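Local coordinates for protein benzoate 1,2-dioxygenase beta subunit (Burkholderia mallei ATCC 23344, PDB 3E99) that probably serves as the structural small subunit of benzoate 1,2-dioxygenase, the enzyme that dihydroxylates the benzoate ring, while the alpha subunit carries out the chemistry, at residues L14-E17 against S18-D22; A25-A28 against W29-C32; I5-A8 against D9-F13; I134-G138 against D139-I143; P64-Q67 against G68-D71. All coordinates share one frame; numbering follows the deposited sequence.

Interaction 1: L14-E17 against S18-D22; sequences LYRE and SRLLD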
loop_
_atom_site.group_PDB
_atom_site.type_symbol
_atom_site.label_atom_id
_atom_site.label_comp_id
_atom_site.label_asym_id
_atom_site.label_seq_id
_atom_site.Cartn_x
_atom_site.Cartn_y
_atom_site.Cartn_z
ATOM N N LEU A 14 -2.022 -12.121 6.958
ATOM C CA LEU A 14 -1.216 -10.940 7.218
ATOM C C LEU A 14 -2.100 -9.717 7.563
ATOM O O LEU A 14 -1.741 -8.915 8.429
ATOM C CB LEU A 14 -0.273 -10.604 6.042
ATOM C CG LEU A 14 0.833 -11.587 5.612
ATOM C CD1 LEU A 14 1.607 -11.097 4.367
ATOM C CD2 LEU A 14 1.772 -11.837 6.826
ATOM N N TYR A 15 -3.229 -9.563 6.866
ATOM C CA TYR A 15 -4.094 -8.438 7.115
ATOM C C TYR A 15 -4.716 -8.586 8.502
ATOM O O TYR A 15 -4.817 -7.626 9.220
ATOM C CB TYR A 15 -5.182 -8.291 6.047
ATOM C CG TYR A 15 -4.640 -8.131 4.614
ATOM C CD1 TYR A 15 -3.304 -7.787 4.360
ATOM C CD2 TYR A 15 -5.453 -8.370 3.540
ATOM C CE1 TYR A 15 -2.821 -7.629 3.076
ATOM C CE2 TYR A 15 -4.988 -8.245 2.238
ATOM C CZ TYR A 15 -3.667 -7.879 2.010
ATOM O OH TYR A 15 -3.250 -7.777 0.708
ATOM N N ARG A 16 -5.148 -9.798 8.861
ATOM C CA ARG A 16 -5.746 -10.029 10.165
ATOM C C ARG A 16 -4.736 -9.782 11.282
ATOM O O ARG A 16 -5.031 -9.074 12.239
ATOM C CB ARG A 16 -6.276 -11.470 10.276
ATOM C CG ARG A 16 -6.792 -11.781 11.659
ATOM C CD ARG A 16 -7.764 -12.955 11.725
ATOM N NE ARG A 16 -8.321 -12.956 13.076
ATOM C CZ ARG A 16 -7.844 -13.642 14.103
ATOM N NH1 ARG A 16 -6.825 -14.487 13.960
ATOM N NH2 ARG A 16 -8.420 -13.501 15.277
ATOM N N GLU A 17 -3.551 -10.387 11.160
ATOM C CA GLU A 17 -2.520 -10.232 12.183
ATOM C C GLU A 17 -2.222 -8.769 12.481
ATOM O O GLU A 17 -2.238 -8.337 13.634
ATOM C CB GLU A 17 -1.272 -11.021 11.826
ATOM C CG GLU A 17 -0.172 -10.999 12.886
ATOM C CD GLU A 17 1.024 -10.160 12.509
ATOM O OE1 GLU A 17 1.387 -10.095 11.308
ATOM O OE2 GLU A 17 1.604 -9.521 13.412
ATOM N N SER A 18 -2.013 -7.992 11.436
ATOM C CA SER A 18 -1.731 -6.561 11.585
ATOM C C SER A 18 -2.951 -5.772 12.086
ATOM O O SER A 18 -2.790 -4.829 12.874
ATOM C CB SER A 18 -1.122 -5.976 10.284
ATOM O OG SER A 18 -1.973 -6.184 9.197
ATOM N N ARG A 19 -4.164 -6.160 11.682
ATOM C CA ARG A 19 -5.383 -5.567 12.219
ATOM C C ARG A 19 -5.492 -5.746 13.732
ATOM O O ARG A 19 -5.943 -4.833 14.459
ATOM C CB ARG A 19 -6.653 -6.139 11.551
ATOM C CG ARG A 19 -7.957 -5.672 12.197
ATOM C CD ARG A 19 -9.139 -5.972 11.339
ATOM N NE ARG A 19 -9.146 -7.328 10.840
ATOM C CZ ARG A 19 -9.489 -8.404 11.536
ATOM N NH1 ARG A 19 -9.853 -8.313 12.795
ATOM N NH2 ARG A 19 -9.516 -9.584 10.949
ATOM N N LEU A 20 -5.097 -6.916 14.232
ATOM C CA LEU A 20 -5.209 -7.152 15.670
ATOM C C LEU A 20 -4.318 -6.171 16.476
ATOM O O LEU A 20 -4.700 -5.748 17.572
ATOM C CB LEU A 20 -4.940 -8.624 16.008
ATOM C CG LEU A 20 -5.984 -9.559 15.376
ATOM C CD1 LEU A 20 -5.590 -11.013 15.587
ATOM C CD2 LEU A 20 -7.415 -9.293 15.857
ATOM N N LEU A 21 -3.188 -5.757 15.917
ATOM C CA LEU A 21 -2.350 -4.721 16.522
ATOM C C LEU A 21 -2.996 -3.358 16.412
ATOM O O LEU A 21 -3.025 -2.588 17.364
ATOM C CB LEU A 21 -0.955 -4.647 15.852
ATOM C CG LEU A 21 -0.009 -5.793 16.069
ATOM C CD1 LEU A 21 1.185 -5.708 15.099
ATOM C CD2 LEU A 21 0.427 -5.789 17.539
ATOM N N ASP A 22 -3.507 -3.040 15.232
ATOM C CA ASP A 22 -4.084 -1.717 15.028
ATOM C C ASP A 22 -5.314 -1.528 15.911
ATOM O O ASP A 22 -5.580 -0.418 16.357
ATOM C CB ASP A 22 -4.473 -1.472 13.583
ATOM C CG ASP A 22 -3.268 -1.356 12.652
ATOM O OD1 ASP A 22 -2.185 -0.952 13.097
ATOM O OD2 ASP A 22 -3.445 -1.608 11.445
HETATM O O HOH W 1 -10.813 -10.881 13.891
#
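With chi1 at 57°, S18 OG sits between its own backbone N and carbonyl carbon, which folds the hydroxyl back over the helix to L14 O (2.8 Å) and Y15 O (3.2 Å). L14 O also accepts from S18 N at 3.2 Å. A small hydroxyl residue suits this buried turn because its polar end is absorbed by the helix itself. R19 runs extended until chi3 (48°) bends it, carrying NH2 to 3.6 Å from R16 CG. The two guanidinium planes are inclined by 56°, and one water accepts from R19 NH1 (3.0 Å) and, weakly, from R16 NE. R19 NE is salt-bridged to E98 of the second subunit, which probably eases the nearness of two like charges. L20 CD1 lies over one face of the R16 guanidinium, 3.8 Å from CZ. R16 has a second conformer, however, so its contacts with L20, R19 and the water are doubtful. E17 runs alongside L21; its buried carboxylate is held by Y132, W29 and Y33. One flank thus faces solvent and a partner subunit, the other the interior, as expected of the long N-terminal helix packed against the curved sheet of an NTF2-like fold.

Interaction 2: A25-A28 against W29-C32; sequences AWDA and WLDC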
loop_
_atom_site.group_PDB
_atom_site.type_symbol
_atom_site.label_atom_id
_atom_site.label_comp_id
_atom_site.label_asym_id
_atom_site.label_seq_id
_atom_site.Cartn_x
_atom_site.Cartn_y
_atom_site.Cartn_z
ATOM N N ALA A 25 -6.107 -5.555 20.045
ATOM C CA ALA A 25 -6.626 -6.863 20.449
ATOM C C ALA A 25 -5.429 -7.770 20.766
ATOM O O ALA A 25 -5.104 -8.680 20.006
ATOM C CB ALA A 25 -7.437 -7.471 19.303
ATOM N N TRP A 26 -4.795 -7.536 21.907
ATOM C CA TRP A 26 -3.432 -8.052 22.147
ATOM C C TRP A 26 -3.416 -9.559 22.310
ATOM O O TRP A 26 -2.534 -10.210 21.800
ATOM C CB TRP A 26 -2.796 -7.394 23.390
ATOM C CG TRP A 26 -2.866 -5.963 23.436
ATOM C CD1 TRP A 26 -3.522 -5.202 24.368
ATOM C CD2 TRP A 26 -2.259 -5.046 22.528
ATOM N NE1 TRP A 26 -3.368 -3.880 24.091
ATOM C CE2 TRP A 26 -2.586 -3.750 22.969
ATOM C CE3 TRP A 26 -1.456 -5.191 21.390
ATOM C CZ2 TRP A 26 -2.163 -2.609 22.302
ATOM C CZ3 TRP A 26 -1.042 -4.052 20.714
ATOM C CH2 TRP A 26 -1.410 -2.770 21.174
ATOM N N ASP A 27 -4.413 -10.128 23.021
ATOM C CA ASP A 27 -4.489 -11.582 23.188
ATOM C C ASP A 27 -4.765 -12.316 21.885
ATOM O O ASP A 27 -4.158 -13.335 21.608
ATOM C CB ASP A 27 -5.537 -11.971 24.243
ATOM C CG ASP A 27 -5.209 -11.434 25.609
ATOM O OD1 ASP A 27 -4.048 -11.024 25.831
ATOM O OD2 ASP A 27 -6.114 -11.437 26.462
ATOM N N ALA A 28 -5.694 -11.817 21.094
ATOM C CA ALA A 28 -5.962 -12.387 19.754
ATOM C C ALA A 28 -4.717 -12.320 18.843
ATOM O O ALA A 28 -4.405 -13.268 18.091
ATOM C CB ALA A 28 -7.158 -11.664 19.110
ATOM N N TRP A 29 -4.017 -11.202 18.915
ATOM C CA TRP A 29 -2.762 -11.006 18.205
ATOM C C TRP A 29 -1.715 -12.067 18.588
ATOM O O TRP A 29 -1.083 -12.644 17.723
ATOM C CB TRP A 29 -2.197 -9.612 18.435
ATOM C CG TRP A 29 -0.867 -9.410 17.710
ATOM C CD1 TRP A 29 -0.656 -9.245 16.364
ATOM C CD2 TRP A 29 0.425 -9.421 18.323
ATOM N NE1 TRP A 29 0.687 -9.120 16.106
ATOM C CE2 TRP A 29 1.376 -9.241 17.294
ATOM C CE3 TRP A 29 0.865 -9.537 19.648
ATOM C CZ2 TRP A 29 2.743 -9.161 17.543
ATOM C CZ3 TRP A 29 2.249 -9.504 19.914
ATOM C CH2 TRP A 29 3.182 -9.328 18.832
ATOM N N LEU A 30 -1.507 -12.277 19.884
ATOM C CA LEU A 30 -0.561 -13.274 20.345
ATOM C C LEU A 30 -0.921 -14.617 19.807
ATOM O O LEU A 30 -0.032 -15.409 19.551
ATOM C CB LEU A 30 -0.490 -13.334 21.888
ATOM C CG LEU A 30 0.270 -12.175 22.527
ATOM C CD1 LEU A 30 -0.100 -11.977 24.025
ATOM C CD2 LEU A 30 1.784 -12.273 22.294
ATOM N N ASP A 31 -2.216 -14.899 19.661
ATOM C CA ASP A 31 -2.631 -16.206 19.135
ATOM C C ASP A 31 -2.355 -16.413 17.657
ATOM O O ASP A 31 -2.560 -17.509 17.166
ATOM C CB ASP A 31 -4.110 -16.474 19.403
ATOM C CG ASP A 31 -4.362 -16.994 20.802
ATOM O OD1 ASP A 31 -3.430 -17.567 21.428
ATOM O OD2 ASP A 31 -5.508 -16.815 21.259
ATOM N N CYS A 32 -1.868 -15.392 16.957
ATOM C CA CYS A 32 -1.405 -15.573 15.576
ATOM C C CYS A 32 -0.002 -16.135 15.539
ATOM O O CYS A 32 0.500 -16.430 14.431
ATOM C CB CYS A 32 -1.398 -14.231 14.807
ATOM S SG CYS A 32 -3.008 -13.479 14.655
#
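W29 and L30 close the turns of the short helix 26-30, whose N-cap is A25. W29 N donates to A25 O at 3.0 Å, and L30 N reaches W26 O at the same length. D31 N continues the pattern to D27 O, a longer bond of 3.2 Å. Around this backbone core the side chains lean on the same carbonyls. CB of W29 is 3.4 Å from W26 O, and that oxygen lies at the edge of the indole, near its plane. L30 CG approaches W26 O at 3.5 Å, so W29 CB and L30 CG both lie against an oxygen that L30 N already binds.

What positions the large groups lies one shell further out. Chi1 of 179° swings the W29 ring away from A25-A28 and into the interior, where its NE1 finds E17 and the ring meets Y33 with planes about 60° apart. W26 packs on V73, I76 and K77 of helix 66-82, its broad flat side chain lying between the two helices. On the exposed side D27 OD1 is salt-bridged to K77, pinning the same helix from outside. L20 of helix 7-22 packs on the small A28. C32 N turns back to W29 O, while C32 SG comes to rest 3.7 Å from A28 O.

Interaction 3: I5-A8 against D9-F13; sequences IDLA and DIQAF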
loop_
_atom_site.group_PDB
_atom_site.type_symbol
_atom_site.label_atom_id
_atom_site.label_comp_id
_atom_site.label_asym_id
_atom_site.label_seq_id
_atom_site.Cartn_x
_atom_site.Cartn_y
_atom_site.Cartn_z
ATOM N N ILE A 5 -2.875 -23.672 -0.073
ATOM C CA ILE A 5 -2.739 -22.359 0.497
ATOM C C ILE A 5 -2.148 -21.578 -0.645
ATOM O O ILE A 5 -1.186 -22.028 -1.294
ATOM C CB ILE A 5 -1.782 -22.360 1.709
ATOM C CG1 ILE A 5 -2.366 -23.151 2.874
ATOM C CG2 ILE A 5 -1.456 -20.919 2.199
ATOM C CD1 ILE A 5 -3.626 -22.539 3.458
ATOM N N ASP A 6 -2.752 -20.435 -0.938
ATOM C CA ASP A 6 -2.221 -19.563 -1.953
ATOM C C ASP A 6 -1.910 -18.182 -1.355
ATOM O O ASP A 6 -2.086 -17.930 -0.147
ATOM C CB ASP A 6 -3.189 -19.456 -3.128
ATOM C CG ASP A 6 -4.532 -18.860 -2.755
ATOM O OD1 ASP A 6 -4.662 -18.177 -1.725
ATOM O OD2 ASP A 6 -5.482 -19.043 -3.537
ATOM N N LEU A 7 -1.477 -17.278 -2.224
ATOM C CA LEU A 7 -1.059 -15.958 -1.800
ATOM C C LEU A 7 -2.187 -15.204 -1.157
ATOM O O LEU A 7 -1.970 -14.501 -0.171
ATOM C CB LEU A 7 -0.501 -15.171 -2.992
ATOM C CG LEU A 7 -0.036 -13.768 -2.706
ATOM C CD1 LEU A 7 1.093 -13.790 -1.663
ATOM C CD2 LEU A 7 0.400 -13.088 -4.031
ATOM N N ALA A 8 -3.397 -15.337 -1.681
ATOM C CA ALA A 8 -4.547 -14.685 -1.075
ATOM C C ALA A 8 -4.826 -15.182 0.341
ATOM O O ALA A 8 -5.153 -14.387 1.209
ATOM C CB ALA A 8 -5.792 -14.772 -1.951
ATOM N N ASP A 9 -4.683 -16.485 0.580
ATOM C CA ASP A 9 -4.842 -17.008 1.935
ATOM C C ASP A 9 -3.795 -16.408 2.891
ATOM O O ASP A 9 -4.096 -16.051 4.037
ATOM C CB ASP A 9 -4.723 -18.513 1.941
ATOM C CG ASP A 9 -5.814 -19.177 1.166
ATOM O OD1 ASP A 9 -6.976 -18.696 1.214
ATOM O OD2 ASP A 9 -5.489 -20.162 0.484
ATOM N N ILE A 10 -2.563 -16.322 2.412
ATOM C CA ILE A 10 -1.486 -15.731 3.176
ATOM C C ILE A 10 -1.746 -14.252 3.465
ATOM O O ILE A 10 -1.551 -13.798 4.577
ATOM C CB ILE A 10 -0.111 -15.938 2.495
ATOM C CG1 ILE A 10 0.238 -17.438 2.371
ATOM C CG2 ILE A 10 1.014 -15.199 3.286
ATOM C CD1 ILE A 10 1.384 -17.773 1.422
ATOM N N GLN A 11 -2.175 -13.496 2.446
ATOM C CA GLN A 11 -2.505 -12.081 2.586
ATOM C C GLN A 11 -3.634 -11.872 3.610
ATOM O O GLN A 11 -3.570 -10.980 4.469
ATOM C CB GLN A 11 -2.832 -11.470 1.203
ATOM C CG GLN A 11 -1.581 -11.274 0.343
ATOM C CD GLN A 11 -1.867 -10.819 -1.079
ATOM O OE1 GLN A 11 -2.752 -11.338 -1.739
ATOM N NE2 GLN A 11 -1.093 -9.865 -1.559
ATOM N N ALA A 12 -4.627 -12.747 3.588
ATOM C CA ALA A 12 -5.751 -12.633 4.499
ATOM C C ALA A 12 -5.240 -12.708 5.922
ATOM O O ALA A 12 -5.638 -11.924 6.793
ATOM C CB ALA A 12 -6.806 -13.729 4.218
ATOM N N PHE A 13 -4.327 -13.645 6.157
ATOM C CA PHE A 13 -3.707 -13.797 7.448
ATOM C C PHE A 13 -2.854 -12.612 7.875
ATOM O O PHE A 13 -2.956 -12.136 9.038
ATOM C CB PHE A 13 -2.848 -15.023 7.485
ATOM C CG PHE A 13 -2.137 -15.185 8.779
ATOM C CD1 PHE A 13 -2.852 -15.448 9.930
ATOM C CD2 PHE A 13 -0.758 -15.019 8.857
ATOM C CE1 PHE A 13 -2.206 -15.578 11.121
ATOM C CE2 PHE A 13 -0.121 -15.130 10.049
ATOM C CZ PHE A 13 -0.838 -15.392 11.185
#
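D6 and D9 cross at about a right angle and form a capping box at the start of helix 7-22. D6 is the N-cap: its OD1 accepts from D9 N at 2.9 Å, met nearly along the C-O axis. In return D9 OD2 accepts from D6 N at 3.1 Å, on its anti side and 29° out of the carboxylate plane. A chi1 of 62° turns the D6 carboxylate toward the first turn, within reach of D9 N, and this is why a short acidic side chain suits the N-cap. The two carboxylate planes are inclined by only 21°, with D6 OD1 and D9 OD2 3.1 Å apart; the amides they bind and the positive end of the helix dipole would partly offset the repulsion.

Beside the box, I5 and I10 also meet at about a right angle, I5 CG2 lying 3.9 Å from I10 CG1. Joining the residue before the cap to the fourth after it, this is a hydrophobic staple; I5 and I10 also pack against F136 and the side chain of H107. From the next position, L7 and Q11 pass at a slant. L7 CG lies 3.8 Å from Q11 OE1, the aliphatic Q11 CG is 4.2 Å from L7 CD1, and both side chains also rest on V97 of strand 89-103. In the backbone of this pair Q11 N donates to L7 O at 2.8 Å.

Interaction 4: I134-G138 against D139-I143; sequences IDFSG and DAPKI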
loop_
_atom_site.group_PDB
_atom_site.type_symbol
_atom_site.label_atom_id
_atom_site.label_comp_id
_atom_site.label_asym_id
_atom_site.label_seq_id
_atom_site.Cartn_x
_atom_site.Cartn_y
_atom_site.Cartn_z
ATOM N N ILE A 134 5.047 -19.138 8.191
ATOM C CA ILE A 134 3.737 -19.312 8.790
ATOM C C ILE A 134 3.298 -20.763 8.616
ATOM O O ILE A 134 3.271 -21.262 7.495
ATOM C CB ILE A 134 2.680 -18.418 8.117
ATOM C CG1 ILE A 134 3.094 -16.953 8.107
ATOM C CG2 ILE A 134 1.342 -18.583 8.813
ATOM C CD1 ILE A 134 2.421 -16.142 7.015
ATOM N N ASP A 135 2.923 -21.395 9.724
ATOM C CA ASP A 135 2.441 -22.771 9.758
ATOM C C ASP A 135 0.932 -22.823 9.560
ATOM O O ASP A 135 0.145 -22.308 10.391
ATOM C CB ASP A 135 2.815 -23.390 11.108
ATOM C CG ASP A 135 2.357 -24.839 11.253
ATOM O OD1 ASP A 135 1.871 -25.468 10.280
ATOM O OD2 ASP A 135 2.497 -25.337 12.370
ATOM N N PHE A 136 0.511 -23.376 8.427
ATOM C CA PHE A 136 -0.910 -23.515 8.140
ATOM C C PHE A 136 -1.479 -24.906 8.438
ATOM O O PHE A 136 -2.599 -25.219 8.029
ATOM C CB PHE A 136 -1.205 -23.148 6.688
ATOM C CG PHE A 136 -1.140 -21.664 6.396
ATOM C CD1 PHE A 136 0.069 -21.047 6.081
ATOM C CD2 PHE A 136 -2.295 -20.891 6.411
ATOM C CE1 PHE A 136 0.126 -19.706 5.788
ATOM C CE2 PHE A 136 -2.233 -19.531 6.094
ATOM C CZ PHE A 136 -1.028 -18.949 5.809
ATOM N N SER A 137 -0.754 -25.725 9.183
ATOM C CA SER A 137 -1.204 -27.094 9.461
ATOM C C SER A 137 -2.435 -27.178 10.400
ATOM O O SER A 137 -3.268 -28.072 10.247
ATOM C CB SER A 137 -0.054 -27.909 10.030
ATOM O OG SER A 137 0.374 -27.375 11.257
ATOM N N GLY A 138 -2.570 -26.233 11.328
ATOM C CA GLY A 138 -3.737 -26.195 12.242
ATOM C C GLY A 138 -4.979 -25.551 11.646
ATOM O O GLY A 138 -5.003 -25.185 10.480
ATOM N N ASP A 139 -6.019 -25.383 12.452
ATOM C CA ASP A 139 -7.236 -24.760 11.959
ATOM C C ASP A 139 -7.062 -23.251 11.795
ATOM O O ASP A 139 -7.761 -22.634 10.980
ATOM C CB ASP A 139 -8.422 -25.097 12.868
ATOM C CG ASP A 139 -8.767 -26.575 12.834
ATOM O OD1 ASP A 139 -8.992 -27.137 11.726
ATOM O OD2 ASP A 139 -8.801 -27.181 13.926
ATOM N N ALA A 140 -6.121 -22.665 12.539
ATOM C CA ALA A 140 -5.781 -21.237 12.389
ATOM C C ALA A 140 -4.295 -21.110 12.125
ATOM O O ALA A 140 -3.513 -21.817 12.752
ATOM C CB ALA A 140 -6.137 -20.463 13.624
ATOM N N PRO A 141 -3.888 -20.208 11.198
ATOM C CA PRO A 141 -2.456 -20.098 10.910
ATOM C C PRO A 141 -1.661 -19.629 12.114
ATOM O O PRO A 141 -2.210 -18.929 12.955
ATOM C CB PRO A 141 -2.403 -19.040 9.783
ATOM C CG PRO A 141 -3.766 -19.095 9.187
ATOM C CD PRO A 141 -4.664 -19.284 10.346
ATOM N N LYS A 142 -0.375 -20.001 12.171
ATOM C CA LYS A 142 0.488 -19.640 13.280
ATOM C C LYS A 142 1.861 -19.252 12.766
ATOM O O LYS A 142 2.523 -20.027 12.056
ATOM C CB LYS A 142 0.645 -20.806 14.271
ATOM C CG LYS A 142 -0.613 -21.303 14.964
ATOM C CD LYS A 142 -0.997 -20.414 16.171
ATOM C CE LYS A 142 -2.299 -20.803 16.829
ATOM N NZ LYS A 142 -2.492 -20.046 18.137
ATOM N N ILE A 143 2.276 -18.031 13.083
ATOM C CA ILE A 143 3.620 -17.580 12.755
ATOM C C ILE A 143 4.686 -18.403 13.487
ATOM O O ILE A 143 4.674 -18.506 14.702
ATOM C CB ILE A 143 3.823 -16.091 13.077
ATOM C CG1 ILE A 143 2.890 -15.237 12.151
ATOM C CG2 ILE A 143 5.324 -15.758 12.934
ATOM C CD1 ILE A 143 2.549 -13.859 12.628
HETATM O O HOH W 2 -1.406 -23.614 12.103
HETATM O O HOH W 3 -6.658 -28.122 10.052
#
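D135 and K142 are an antiparallel hydrogen-bonded pair, D135 N to K142 O at 2.7 Å and K142 N to D135 O at 3.0 Å, with I134 and I143 the adjoining non-hydrogen-bonded pair; together they close the hairpin of strands 122-135 and 142-150. I134 and I143 send their beta-branched side chains to the same face of the sheet, where F13 of helix 7-22 lies against both. Next to them the side chains of I134 and P141 lie side by side, CG2 of I134 3.9 Å from CB of P141.

F136 crosses P141 at a slant. With chi1 at -73° its ring turns back over the loop, and P141 CB stands above one face, 4.1 Å from the ring centroid and 28° off the normal, a CH-pi contact. P141 CG reaches F136 CE2 at 3.5 Å. A rigid proline, with no N-H to satisfy, offers the ring a compact set of C-H groups.

The other side of the turn is polar. D135 OD1 accepts from S137 N (2.9 Å), making an Asx turn, and from S137 OG (2.6 Å), both arriving from the same face of the carboxylate. OD2 is salt-bridged to R34. K142 leads its amine away to D31 O. The loop therefore combines two chemistries: F136 and P141 pack together on its apolar side, F136 also against I5 and I10, while on its polar side the aspartate binds S137 N, and a water inside the loop serves G138 N and A140 O while giving D135 O a second donor.

Interaction 5: P64-Q67 against G68-D71; sequences PNRQ and GLED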
loop_
_atom_site.group_PDB
_atom_site.type_symbol
_atom_site.label_atom_id
_atom_site.label_comp_id
_atom_site.label_asym_id
_atom_site.label_seq_id
_atom_site.Cartn_x
_atom_site.Cartn_y
_atom_site.Cartn_z
ATOM N N PRO A 64 13.327 -15.553 21.386
ATOM C CA PRO A 64 13.529 -16.903 20.899
ATOM C C PRO A 64 12.295 -17.770 20.974
ATOM O O PRO A 64 12.278 -18.877 20.432
ATOM C CB PRO A 64 14.616 -17.438 21.816
ATOM C CG PRO A 64 14.380 -16.754 23.098
ATOM C CD PRO A 64 13.867 -15.387 22.747
ATOM N N ASN A 65 11.267 -17.277 21.657
ATOM C CA ASN A 65 9.977 -17.947 21.651
ATOM C C ASN A 65 8.927 -16.922 21.955
ATOM O O ASN A 65 9.235 -15.762 22.163
ATOM C CB ASN A 65 9.975 -19.097 22.659
ATOM C CG ASN A 65 10.387 -18.654 24.016
ATOM O OD1 ASN A 65 9.941 -17.627 24.493
ATOM N ND2 ASN A 65 11.282 -19.417 24.648
ATOM N N ARG A 66 7.676 -17.345 21.984
ATOM C CA ARG A 66 6.603 -16.395 22.178
ATOM C C ARG A 66 6.540 -15.788 23.590
ATOM O O ARG A 66 6.047 -14.703 23.761
ATOM C CB ARG A 66 5.282 -17.042 21.875
ATOM C CG ARG A 66 4.220 -16.004 21.504
ATOM C CD ARG A 66 2.961 -16.694 21.175
ATOM N NE ARG A 66 2.277 -17.016 22.398
ATOM C CZ ARG A 66 1.018 -17.424 22.474
ATOM N NH1 ARG A 66 0.295 -17.614 21.382
ATOM N NH2 ARG A 66 0.477 -17.643 23.667
ATOM N N GLN A 67 7.042 -16.477 24.598
ATOM C CA GLN A 67 6.993 -15.921 25.934
ATOM C C GLN A 67 7.470 -14.472 25.980
ATOM O O GLN A 67 6.872 -13.653 26.650
ATOM C CB GLN A 67 7.818 -16.759 26.915
ATOM C CG GLN A 67 7.832 -16.214 28.353
ATOM C CD GLN A 67 8.578 -17.125 29.269
ATOM O OE1 GLN A 67 8.314 -18.306 29.297
ATOM N NE2 GLN A 67 9.525 -16.585 30.022
ATOM N N GLY A 68 8.545 -14.143 25.282
ATOM C CA GLY A 68 9.051 -12.779 25.283
ATOM C C GLY A 68 8.006 -11.811 24.754
ATOM O O GLY A 68 7.869 -10.699 25.257
ATOM N N LEU A 69 7.251 -12.238 23.744
ATOM C CA LEU A 69 6.205 -11.390 23.178
ATOM C C LEU A 69 5.056 -11.225 24.163
ATOM O O LEU A 69 4.445 -10.164 24.196
ATOM C CB LEU A 69 5.640 -11.964 21.877
ATOM C CG LEU A 69 6.488 -11.822 20.614
ATOM C CD1 LEU A 69 5.770 -12.484 19.448
ATOM C CD2 LEU A 69 6.787 -10.353 20.328
ATOM N N GLU A 70 4.746 -12.292 24.904
ATOM C CA GLU A 70 3.678 -12.263 25.921
ATOM C C GLU A 70 4.048 -11.257 26.973
ATOM O O GLU A 70 3.228 -10.453 27.421
ATOM C CB GLU A 70 3.479 -13.643 26.548
ATOM C CG GLU A 70 2.880 -14.705 25.564
ATOM C CD GLU A 70 3.126 -16.114 26.004
ATOM O OE1 GLU A 70 3.161 -16.367 27.215
ATOM O OE2 GLU A 70 3.303 -16.985 25.138
ATOM N N ASP A 71 5.291 -11.306 27.420
ATOM C CA ASP A 71 5.718 -10.355 28.442
ATOM C C ASP A 71 5.659 -8.915 27.927
ATOM O O ASP A 71 5.311 -8.011 28.649
ATOM C CB ASP A 71 7.110 -10.685 28.954
ATOM C CG ASP A 71 7.197 -12.100 29.534
ATOM O OD1 ASP A 71 6.197 -12.632 30.092
ATOM O OD2 ASP A 71 8.284 -12.683 29.441
HETATM O O HOH W 4 10.994 -15.363 24.582
#
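R66 and E70, one helical turn apart, form a salt bridge near the start of helix 66-82. R66 is bent at chi3 (81°), which brings its NE edge side-on to a single oxygen: NE donates to E70 OE2 at 2.9 Å in a fairly straight bond, and NH2 adds a longer one at 3.3 Å. OE2 lies in the guanidinium plane, yet the carboxylate is turned almost perpendicular to it, the two planes being 83° apart. The extended E70 reaches back over one turn.

Among the backbone bonds, E70 N donates to R66 O at 3.0 Å and D71 N to Q67 O at 2.9 Å, while L69 N adds a weak bond to R66 O. G68 N, near the helix start, donates to a water at 2.8 Å, and that water in turn donates to N65 OD1, so an asparagine serves this end through solvent.

Van der Waals contact is slight: Q67 CG passes D71 OD2 at 3.7 Å, the amide and carboxylate planes 59° apart, on an exposed side suited to polar residues. Inward, L69 packs on W29 and L30 of helix 26-30, while R66 NH1 donates to Y33 O of strand 33-34, tying helix 66-82 to both.

Interactions 3 and 1 follow one another along helix 7-22, their centres 13 Å apart, and its inner flank meets interactions 2 and 4. Interaction 2 docks on interaction 1 through L20 O and A25 N, 2.9 Å apart in a probable hydrogen bond, and through L21 CG, 3.4 Å from W29 NE1. Interaction 4 meets interaction 3 where F13 CD1 touches P141 CB (3.6 Å), and interaction 2 where C32 O faces I143 N at 2.7 Å. Interaction 5 reaches this group through interaction 2, L30 CD2 lying 3.9 Å from L69 CB; it is about 25 Å, centre to centre, from interaction 3. An acetate, probably from crystallisation, lies about 5 Å from the D27 side chain.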